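Side-chain contact in NAD-dependent epimerase/dehydratase (Methanobrevibacter ruminantium, PDB 6DNT), which probably interconverts UDP-N-acetylglucosamine and its 4-epimer with the help of bound NAD, and also accommodates UDP-N-acetylmuramic acid: residues A[136-139]-A[140-144]. Residues are numbered along the deposited sequence; the frame is centred on the assembly and turned at random.
Sequences LFIA and CKNNN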
loop_
_atom_site.group_PDB
_atom_site.type_symbol
_atom_site.label_atom_id
_atom_site.label_comp_id
_atom_site.label_asym_id
_atom_site.label_seq_id
_atom_site.Cartn_x
_atom_site.Cartn_y
_atom_site.Cartn_z
ATOM N N LEU A 136 8.770 -12.443 1.016
ATOM C CA LEU A 136 9.697 -12.480 2.125
ATOM C C LEU A 136 8.971 -12.451 3.471
ATOM O O LEU A 136 9.282 -13.235 4.382
ATOM C CB LEU A 136 10.719 -11.334 2.024
ATOM C CG LEU A 136 11.769 -11.219 3.130
ATOM C CD1 LEU A 136 12.768 -12.362 3.058
ATOM C CD2 LEU A 136 12.454 -9.853 3.035
ATOM N N PHE A 137 7.989 -11.560 3.596
ATOM C CA PHE A 137 7.266 -11.410 4.851
ATOM C C PHE A 137 6.469 -12.681 5.189
ATOM O O PHE A 137 6.341 -13.032 6.373
ATOM C CB PHE A 137 6.331 -10.198 4.835
ATOM C CG PHE A 137 7.010 -8.865 4.570
ATOM C CD1 PHE A 137 8.376 -8.663 4.764
ATOM C CD2 PHE A 137 6.237 -7.790 4.123
ATOM C CE1 PHE A 137 8.939 -7.420 4.495
ATOM C CE2 PHE A 137 6.798 -6.552 3.880
ATOM C CZ PHE A 137 8.149 -6.369 4.071
ATOM N N ILE A 138 5.952 -13.364 4.165
ATOM C CA ILE A 138 5.255 -14.649 4.371
ATOM C C ILE A 138 6.233 -15.687 4.930
ATOM O O ILE A 138 5.951 -16.363 5.921
ATOM C CB ILE A 138 4.593 -15.143 3.067
ATOM C CG1 ILE A 138 3.411 -14.229 2.696
ATOM C CG2 ILE A 138 4.123 -16.590 3.217
ATOM C CD1 ILE A 138 2.949 -14.372 1.253
ATOM N N ALA A 139 7.403 -15.782 4.311
ATOM C CA ALA A 139 8.443 -16.669 4.827
ATOM C C ALA A 139 8.913 -16.266 6.227
ATOM O O ALA A 139 9.270 -17.138 7.012
ATOM C CB ALA A 139 9.613 -16.729 3.863
ATOM N N CYS A 140 8.931 -14.965 6.550
ATOM C CA CYS A 140 9.292 -14.515 7.896
ATOM C C CYS A 140 8.303 -15.043 8.931
ATOM O O CYS A 140 8.714 -15.622 9.948
ATOM C CB CYS A 140 9.341 -12.993 8.008
ATOM S SG CYS A 140 10.740 -12.213 7.163
ATOM N N LYS A 141 7.010 -14.846 8.679
ATOM C CA LYS A 141 6.014 -15.253 9.671
ATOM C C LYS A 141 5.915 -16.777 9.759
ATOM O O LYS A 141 5.743 -17.310 10.862
ATOM C CB LYS A 141 4.656 -14.546 9.484
ATOM C CG LYS A 141 3.860 -14.876 8.236
ATOM C CD LYS A 141 2.959 -16.084 8.412
ATOM C CE LYS A 141 2.081 -16.294 7.184
ATOM N NZ LYS A 141 1.284 -17.549 7.272
ATOM N N ASN A 142 6.089 -17.473 8.645
ATOM C CA ASN A 142 6.060 -18.946 8.668
ATOM C C ASN A 142 7.239 -19.532 9.423
ATOM O O ASN A 142 7.120 -20.612 9.994
ATOM C CB ASN A 142 6.015 -19.543 7.270
ATOM C CG ASN A 142 4.673 -19.357 6.589
ATOM O OD1 ASN A 142 3.634 -19.207 7.235
ATOM N ND2 ASN A 142 4.690 -19.395 5.281
ATOM N N ASN A 143 8.363 -18.817 9.446
ATOM C CA ASN A 143 9.545 -19.275 10.176
ATOM C C ASN A 143 9.724 -18.676 11.569
ATOM O O ASN A 143 10.756 -18.908 12.183
ATOM C CB ASN A 143 10.798 -19.040 9.326
ATOM C CG ASN A 143 10.899 -20.009 8.185
ATOM O OD1 ASN A 143 11.169 -21.198 8.371
ATOM N ND2 ASN A 143 10.724 -19.502 6.977
ATOM N N ASN A 144 8.750 -17.896 12.046
ATOM C CA ASN A 144 8.798 -17.274 13.371
ATOM C C ASN A 144 10.067 -16.438 13.576
ATOM O O ASN A 144 10.696 -16.460 14.641
ATOM C CB ASN A 144 8.640 -18.348 14.461
ATOM C CG ASN A 144 7.426 -19.221 14.227
ATOM O OD1 ASN A 144 6.302 -18.768 14.385
ATOM N ND2 ASN A 144 7.650 -20.471 13.817
#
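Ala139 and Asn143 meet at the C-terminal end of helix 122-142, which closes in a Schellman motif with Asn144, at positive phi, as its C-prime residue. Ala139 O is gripped twice from Asn143, the two donors arriving from opposite faces of the carbonyl plane. The backbone N of Asn143 stands 3.1 Å from Ala139 O. The side-chain ND2 of Asn143 comes closer, 2.8 Å from Ala139 O. The same ND2 also donates to the backbone O of Glu97, so this amide ties the helix end to helix 96-99 of the Rossmann-type domain. Further back, the regular helical bonds continue, with Asn142 N 2.9 Å from Ile138 O.

Lys141 and Asn142 form a short chain of polar contacts. Lys141 NZ donates to Asn142 OD1 at 2.9 Å, while Asn142 ND2 turns to the carboxylate of Glu97; both ends of the amide are thereby used, which should fix its rotation. With CG wedged between the backbone N and carbonyl carbon (chi1 67°) and the chain bent at chi2, Lys141 folds back over Ile138 O, CG lying 3.5 Å from that oxygen, and it also makes a cation-pi contact with Tyr195. Replacing Lys141 by alanine is likely to leave Asn142 OD1 without its ammonium donor and Tyr195 without its cation, the Asn142 amide then relying on Glu97.

The apolar contact is slighter: Leu136 CG lies 4.3 Å from Cys140 SG, both side chains packing on Val106 of strand 105-108. In van der Waals contact, the methyl CG2 of Ile138 lies alongside the Asn142 amide, 3.5 Å from ND2.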